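Local structure of ribonucleoside-diphosphate reductase small chain 2 (Saccharomyces cerevisiae, 1JK0) at residues S196-T201 / M211-I216; E249-E254 / T276-V281; A161-R166 / G187-G192. The protein forms a small subunit of ribonucleotide reductase, which makes deoxyribonucleotides for DNA synthesis, and is required for RNR2 folding and assembly with the large subunits. All blocks are in the same frame, centred on the assembly; numbering follows the deposited sequence.

Contact 1: S196-T201 / M211-I216; sequences SMFWLT and MANRNI
Met197 and Asn213 are the residues whose CA atoms lie nearest across the segments, 7.1 Å apart, where two helical segments run roughly antiparallel at 149° with axes that come within 9.8 Å. This separation is spanned mainly by one polar side chain, that of Asn213, which buries more surface here than any other residue of the two segments. Its CG stands anti to the backbone N (chi1 -171°), which sends the side chain across to the facing helix, where its amide meets two residues. The nitrogen goes to Phe198: ND2 sits 3.3 Å above one face of that ring, displaced toward the rim, with CD1 and CE1 of Phe198 the carbons nearest to ND2. Because the amide and ring planes are 76° apart, the amide presents its nitrogen end to the ring and does not lie flat upon it. The oxygen goes to Met197, whose CB lies 3.7 Å from Asn213 OD1, a plain van der Waals contact. Beyond CB the methionine chain bends at its next two torsions and leads its end away from Asn213; the side chain also touches Tyr81 and Leu85 of helix 78-89. At the far end of the ring, Phe198 CZ meets Arg214 CA at 4.1 Å, so the phenyl group also rests against the backbone of the second helix. With an alanine here in place of Asn213, the covered ring face of Phe198 would probably lose its amide neighbour and a gap would open beside Met197 CB. Helices 191-200 and 207-232 follow each other in the chain and form an antiparallel helical hairpin of the ferritin-like bundle; Asn213 lies about 6 Å, side chain to side chain, from Tyr131, the predicted active-site residue, which Ile216 of the same helix touches.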
# COMPACT_ATOMS: atom_id res chain seq x y z
N SER B 196 3.28 -4.33 31.54
CA SER B 196 4.45 -3.86 32.27
C SER B 196 4.64 -2.36 32.17
O SER B 196 4.68 -1.67 33.19
CB SER B 196 5.71 -4.54 31.74
OG SER B 196 5.60 -5.94 31.81
N MET B 197 4.76 -1.88 30.94
CA MET B 197 4.95 -0.46 30.68
C MET B 197 3.82 0.39 31.22
O MET B 197 4.02 1.56 31.56
CB MET B 197 5.14 -0.21 29.18
CG MET B 197 6.43 -0.77 28.64
SD MET B 197 7.88 -0.22 29.57
CE MET B 197 8.38 -1.76 30.35
N PHE B 198 2.62 -0.16 31.30
CA PHE B 198 1.51 0.61 31.85
C PHE B 198 1.85 0.86 33.32
O PHE B 198 1.47 1.88 33.90
CB PHE B 198 0.18 -0.15 31.70
CG PHE B 198 -0.67 0.31 30.54
CD1 PHE B 198 -0.92 -0.52 29.46
CD2 PHE B 198 -1.22 1.59 30.53
CE1 PHE B 198 -1.71 -0.09 28.38
CE2 PHE B 198 -2.01 2.03 29.46
CZ PHE B 198 -2.25 1.19 28.39
N TRP B 199 2.59 -0.07 33.91
CA TRP B 199 3.00 0.05 35.30
C TRP B 199 4.10 1.11 35.37
O TRP B 199 3.90 2.20 35.93
CB TRP B 199 3.52 -1.30 35.82
CG TRP B 199 4.15 -1.23 37.19
CD1 TRP B 199 5.36 -1.77 37.56
CD2 TRP B 199 3.64 -0.55 38.35
NE1 TRP B 199 5.63 -1.46 38.87
CE2 TRP B 199 4.60 -0.72 39.38
CE3 TRP B 199 2.47 0.18 38.62
CZ2 TRP B 199 4.42 -0.17 40.66
CZ3 TRP B 199 2.30 0.72 39.90
CH2 TRP B 199 3.27 0.54 40.90
N LEU B 200 5.26 0.80 34.79
CA LEU B 200 6.41 1.70 34.78
C LEU B 200 6.08 3.13 34.33
O LEU B 200 6.86 4.06 34.58
CB LEU B 200 7.52 1.13 33.89
CG LEU B 200 8.86 1.87 33.80
CD1 LEU B 200 9.52 1.93 35.17
CD2 LEU B 200 9.75 1.15 32.80
N THR B 201 4.95 3.29 33.66
CA THR B 201 4.51 4.60 33.18
C THR B 201 3.25 4.95 33.93
O THR B 201 2.33 5.56 33.37
CB THR B 201 4.17 4.60 31.69
OG1 THR B 201 3.02 3.78 31.48
CG2 THR B 201 5.34 4.08 30.87
N MET B 211 2.55 7.55 26.27
CA MET B 211 1.63 7.81 25.16
C MET B 211 1.86 6.77 24.06
O MET B 211 0.90 6.23 23.51
CB MET B 211 1.85 9.21 24.58
CG MET B 211 0.80 9.64 23.56
SD MET B 211 1.28 11.13 22.62
CE MET B 211 0.62 12.47 23.64
N ALA B 212 3.12 6.51 23.76
CA ALA B 212 3.47 5.53 22.74
C ALA B 212 2.89 4.18 23.10
O ALA B 212 2.39 3.47 22.24
CB ALA B 212 4.98 5.42 22.60
N ASN B 213 2.94 3.83 24.38
CA ASN B 213 2.40 2.56 24.82
C ASN B 213 0.88 2.58 24.79
O ASN B 213 0.26 1.65 24.30
CB ASN B 213 2.89 2.21 26.22
CG ASN B 213 2.53 0.78 26.62
OD1 ASN B 213 3.11 -0.18 26.11
ND2 ASN B 213 1.56 0.64 27.53
N ARG B 214 0.29 3.63 25.33
CA ARG B 214 -1.17 3.73 25.34
C ARG B 214 -1.72 3.47 23.92
O ARG B 214 -2.68 2.71 23.74
CB ARG B 214 -1.60 5.11 25.83
CG ARG B 214 -3.06 5.22 26.28
CD ARG B 214 -3.38 6.60 26.91
NE ARG B 214 -2.44 6.99 27.97
CZ ARG B 214 -1.40 7.80 27.79
NH1 ARG B 214 -1.15 8.34 26.60
NH2 ARG B 214 -0.56 8.06 28.80
N ASN B 215 -1.08 4.08 22.92
CA ASN B 215 -1.48 3.95 21.52
C ASN B 215 -1.35 2.57 20.90
O ASN B 215 -2.30 2.03 20.34
CB ASN B 215 -0.67 4.90 20.64
CG ASN B 215 -0.97 6.34 20.91
OD1 ASN B 215 -2.06 6.68 21.36
ND2 ASN B 215 -0.01 7.20 20.62
N ILE B 216 -0.14 2.03 20.95
CA ILE B 216 0.14 0.73 20.38
C ILE B 216 -0.84 -0.28 20.95
O ILE B 216 -1.42 -1.10 20.22
CB ILE B 216 1.62 0.32 20.67
CG1 ILE B 216 2.56 1.34 20.01
CG2 ILE B 216 1.91 -1.08 20.15
CD1 ILE B 216 4.04 1.09 20.25

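Contact 2: E249-E254 / T276-V281; sequences EAVEIE and TYIEFV
Val251 and Ile278 make the apolar part of this contact, with Val251 CG1 3.4 Å from Ile278 CG2 and their CA atoms, at 6.6 Å, the nearest pair between the two segments. Both branches involved stand anti to their own backbone N (chi1 178° for CG1 of Val251), a placing that brings the two methyls together between the helices; the side chains lie alongside, pointing opposite ways. A second contact is hydrocarbon in character although one partner is acidic: Glu254 CG packs 3.5 Å from Ile278 CG1 and also lies near CG2. In the glutamate, CG stands anti to the backbone N (chi1 165°), which brings this methylene to the isoleucine, while the bend at chi2 turns the chain beyond it. Ile278 thereby bridges two residues about one helical turn apart. Polar bonding plays no part between the segments. The salt bridge in the neighbourhood belongs to Glu249, whose OE2 meets Arg166 NH1 of helix 155-166. Helix 240-258 is packed from several directions: Val251 also touches Ile188 of helix 175-188, and Ala250 and Ile253 reach Phe163 of helix 155-166. Helix 277-288, for its part, sends Tyr277 against Ala191 and Ala195 of helix 191-200.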
# COMPACT_ATOMS: atom_id res chain seq x y z
N GLU B 249 -2.11 -22.58 24.36
CA GLU B 249 -0.72 -22.68 23.90
C GLU B 249 0.01 -21.33 23.86
O GLU B 249 1.16 -21.24 24.28
CB GLU B 249 -0.66 -23.33 22.51
CG GLU B 249 -1.34 -24.68 22.44
CD GLU B 249 -0.98 -25.44 21.17
OE1 GLU B 249 -1.63 -26.47 20.90
OE2 GLU B 249 -0.05 -25.01 20.45
N ALA B 250 -0.66 -20.30 23.36
CA ALA B 250 -0.07 -18.96 23.27
C ALA B 250 0.05 -18.36 24.66
O ALA B 250 0.92 -17.53 24.92
CB ALA B 250 -0.91 -18.06 22.38
N VAL B 251 -0.84 -18.76 25.56
CA VAL B 251 -0.78 -18.26 26.92
C VAL B 251 0.43 -18.91 27.59
O VAL B 251 1.07 -18.30 28.44
CB VAL B 251 -2.07 -18.59 27.70
CG1 VAL B 251 -1.96 -18.10 29.13
CG2 VAL B 251 -3.27 -17.93 27.01
N GLU B 252 0.74 -20.13 27.19
CA GLU B 252 1.90 -20.82 27.75
C GLU B 252 3.17 -20.21 27.18
O GLU B 252 4.12 -19.94 27.91
CB GLU B 252 1.86 -22.32 27.43
CG GLU B 252 0.72 -23.08 28.10
CD GLU B 252 0.65 -24.53 27.64
OE1 GLU B 252 -0.35 -25.21 27.97
OE2 GLU B 252 1.59 -24.99 26.95
N ILE B 253 3.19 -19.99 25.87
CA ILE B 253 4.35 -19.41 25.22
C ILE B 253 4.52 -17.96 25.67
O ILE B 253 5.60 -17.38 25.52
CB ILE B 253 4.22 -19.45 23.67
CG1 ILE B 253 3.92 -20.87 23.19
CG2 ILE B 253 5.52 -18.97 23.03
CD1 ILE B 253 3.86 -21.01 21.67
N GLU B 254 3.47 -17.36 26.22
CA GLU B 254 3.54 -15.98 26.69
C GLU B 254 4.12 -15.88 28.09
O GLU B 254 5.11 -15.19 28.30
CB GLU B 254 2.17 -15.31 26.67
CG GLU B 254 2.07 -14.00 27.47
CD GLU B 254 3.11 -12.95 27.07
OE1 GLU B 254 3.48 -12.91 25.88
OE2 GLU B 254 3.54 -12.16 27.95
N THR B 276 -0.19 -12.58 36.34
CA THR B 276 -1.03 -13.59 35.68
C THR B 276 -2.08 -12.83 34.89
O THR B 276 -3.20 -13.30 34.73
CB THR B 276 -1.77 -14.45 36.70
OG1 THR B 276 -2.94 -13.75 37.15
CG2 THR B 276 -0.87 -14.77 37.90
N TYR B 277 -1.70 -11.65 34.42
CA TYR B 277 -2.57 -10.77 33.64
C TYR B 277 -3.01 -11.45 32.34
O TYR B 277 -4.12 -11.23 31.86
CB TYR B 277 -1.82 -9.47 33.33
CG TYR B 277 -2.46 -8.59 32.28
CD1 TYR B 277 -3.76 -8.10 32.43
CD2 TYR B 277 -1.76 -8.23 31.12
CE1 TYR B 277 -4.34 -7.29 31.46
CE2 TYR B 277 -2.33 -7.43 30.15
CZ TYR B 277 -3.62 -6.96 30.33
OH TYR B 277 -4.20 -6.19 29.36
N ILE B 278 -2.13 -12.29 31.81
CA ILE B 278 -2.38 -13.02 30.58
C ILE B 278 -3.68 -13.79 30.60
O ILE B 278 -4.44 -13.78 29.63
CB ILE B 278 -1.26 -14.01 30.29
CG1 ILE B 278 0.10 -13.30 30.29
CG2 ILE B 278 -1.52 -14.71 28.96
CD1 ILE B 278 0.58 -12.90 31.69
N GLU B 279 -3.93 -14.49 31.70
CA GLU B 279 -5.15 -15.28 31.83
C GLU B 279 -6.39 -14.40 31.68
O GLU B 279 -7.35 -14.78 31.02
CB GLU B 279 -5.17 -16.02 33.18
CG GLU B 279 -4.20 -17.22 33.25
CD GLU B 279 -4.23 -17.96 34.59
OE1 GLU B 279 -5.33 -18.36 35.03
OE2 GLU B 279 -3.15 -18.15 35.19
N PHE B 280 -6.36 -13.22 32.28
CA PHE B 280 -7.48 -12.30 32.18
C PHE B 280 -7.79 -12.01 30.72
O PHE B 280 -8.92 -12.21 30.26
CB PHE B 280 -7.17 -10.99 32.88
CG PHE B 280 -8.08 -9.87 32.48
CD1 PHE B 280 -9.46 -10.01 32.62
CD2 PHE B 280 -7.57 -8.70 31.94
CE1 PHE B 280 -10.31 -8.99 32.22
CE2 PHE B 280 -8.42 -7.68 31.53
CZ PHE B 280 -9.79 -7.83 31.67
N VAL B 281 -6.78 -11.52 30.01
CA VAL B 281 -6.91 -11.21 28.60
C VAL B 281 -7.26 -12.48 27.84
O VAL B 281 -8.17 -12.50 27.02
CB VAL B 281 -5.59 -10.65 28.04
CG1 VAL B 281 -5.68 -10.49 26.54
CG2 VAL B 281 -5.28 -9.32 28.69

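Contact 3: A161-R166 / G187-G192; sequences AAFIER and GIFQAG
Over one face of the Phe163 ring lies CE1 of Phe189, 4.1 Å above the plane and offset toward the rim, with Phe163 CD1 the nearest carbon to it. The relation is not reciprocal: from the Phe189 ring, CD1 of Phe163 approaches obliquely. The rings meet at a slant, centroids 5.7 Å apart and planes at 52°. Another flat group, the guanidinium of Arg166, has CG of Phe163 at its edge, in plane, and Ala162 O over one face, 4.0 Å above the guanidinium plane and toward its rim.

The contact consists of this one apolar ring pair, and the CA atoms of the two phenylalanines are as far apart as 10.9 Å. Phe163 covers part of that span because its CG is anti to the backbone N (chi1 176°), which points the ring at the other segment; Phe189 extends from the opposite direction.

Phe189 lies at the junction of helices 175-188 and 191-200, one residue before Gln190 at the N-cap position of the latter. Around the pair, Ile246 of helix 240-258 touches Phe163, as do Ala181 and Ala184 of helix 175-188, and the Trp167 ring meets the Phe163 ring with planes at about 60°.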
# COMPACT_ATOMS: atom_id res chain seq x y z
N ALA B 161 7.76 -18.83 17.53
CA ALA B 161 7.82 -19.14 16.11
C ALA B 161 7.16 -20.47 15.80
O ALA B 161 6.64 -20.66 14.69
CB ALA B 161 9.28 -19.15 15.65
N ALA B 162 7.17 -21.39 16.76
CA ALA B 162 6.58 -22.72 16.56
C ALA B 162 5.06 -22.64 16.53
O ALA B 162 4.41 -23.32 15.73
CB ALA B 162 7.02 -23.67 17.66
N PHE B 163 4.51 -21.80 17.40
CA PHE B 163 3.07 -21.60 17.48
C PHE B 163 2.56 -21.15 16.11
O PHE B 163 1.65 -21.75 15.56
CB PHE B 163 2.77 -20.55 18.56
CG PHE B 163 1.31 -20.20 18.67
CD1 PHE B 163 0.80 -19.09 18.00
CD2 PHE B 163 0.46 -20.95 19.46
CE1 PHE B 163 -0.53 -18.73 18.12
CE2 PHE B 163 -0.87 -20.61 19.59
CZ PHE B 163 -1.37 -19.49 18.92
N ILE B 164 3.16 -20.10 15.56
CA ILE B 164 2.76 -19.62 14.25
C ILE B 164 3.02 -20.71 13.22
O ILE B 164 2.39 -20.76 12.16
CB ILE B 164 3.53 -18.33 13.86
CG1 ILE B 164 3.21 -17.22 14.86
CG2 ILE B 164 3.14 -17.89 12.45
CD1 ILE B 164 3.93 -15.90 14.58
N GLU B 165 3.95 -21.61 13.53
CA GLU B 165 4.28 -22.71 12.63
C GLU B 165 3.25 -23.83 12.74
O GLU B 165 3.17 -24.70 11.87
CB GLU B 165 5.66 -23.27 12.97
CG GLU B 165 6.09 -24.41 12.07
CD GLU B 165 6.28 -23.97 10.64
OE1 GLU B 165 5.79 -24.66 9.72
OE2 GLU B 165 6.94 -22.92 10.43
N ARG B 166 2.46 -23.78 13.80
CA ARG B 166 1.45 -24.80 14.06
C ARG B 166 0.08 -24.55 13.43
O ARG B 166 -0.40 -25.36 12.63
CB ARG B 166 1.30 -24.97 15.59
CG ARG B 166 0.61 -26.26 16.03
CD ARG B 166 0.39 -26.32 17.55
NE ARG B 166 1.63 -26.28 18.32
CZ ARG B 166 2.18 -25.17 18.81
NH1 ARG B 166 1.61 -23.99 18.62
NH2 ARG B 166 3.32 -25.25 19.50
N GLY B 187 -3.23 -10.13 20.25
CA GLY B 187 -3.70 -9.66 21.54
C GLY B 187 -3.19 -10.39 22.76
O GLY B 187 -2.88 -9.76 23.77
N ILE B 188 -3.11 -11.71 22.69
CA ILE B 188 -2.62 -12.49 23.82
C ILE B 188 -1.15 -12.19 24.04
O ILE B 188 -0.79 -11.47 24.97
CB ILE B 188 -2.78 -14.01 23.59
CG1 ILE B 188 -4.25 -14.35 23.34
CG2 ILE B 188 -2.27 -14.77 24.81
CD1 ILE B 188 -4.50 -15.82 23.09
N PHE B 189 -0.31 -12.72 23.16
CA PHE B 189 1.13 -12.55 23.26
C PHE B 189 1.67 -11.35 24.02
O PHE B 189 1.65 -11.35 25.25
CB PHE B 189 1.77 -12.60 21.88
CG PHE B 189 2.15 -13.98 21.47
CD1 PHE B 189 1.16 -14.92 21.18
CD2 PHE B 189 3.48 -14.37 21.44
CE1 PHE B 189 1.49 -16.23 20.88
CE2 PHE B 189 3.83 -15.68 21.14
CZ PHE B 189 2.83 -16.62 20.86
N GLN B 190 2.14 -10.34 23.31
CA GLN B 190 2.73 -9.20 24.00
C GLN B 190 1.90 -8.45 25.04
O GLN B 190 2.25 -7.34 25.43
CB GLN B 190 3.25 -8.22 22.96
CG GLN B 190 4.31 -8.83 22.09
CD GLN B 190 4.76 -7.88 21.02
OE1 GLN B 190 3.98 -7.51 20.15
NE2 GLN B 190 6.03 -7.47 21.08
N ALA B 191 0.82 -9.06 25.53
CA ALA B 191 -0.02 -8.43 26.54
C ALA B 191 0.84 -8.12 27.76
O ALA B 191 0.65 -7.11 28.44
CB ALA B 191 -1.18 -9.34 26.93
N GLY B 192 1.80 -9.01 28.02
CA GLY B 192 2.70 -8.82 29.14
C GLY B 192 3.45 -7.50 29.01
O GLY B 192 3.50 -6.72 29.96

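Overall arrangement
Contacts 2 and 3 are buried and touch each other, their centres about 10 Å apart: Ala250 CB lies 3.4 Å from Phe189 CE1, so the helix face beside Val251 also packs on the phenylalanine pair. Contact 1 is only partly buried, and its centre is about 19 to 20 Å from those of the other two. Its segments join contact 3 in sequence through helix 191-200 and contact 2 through the succession of helices 207-232 and 240-258. The chemistry follows this placing, with aliphatic and aromatic carbon predominating at contacts 2 and 3, whereas contact 1 sets a buried amide against the ring of an exposed phenylalanine.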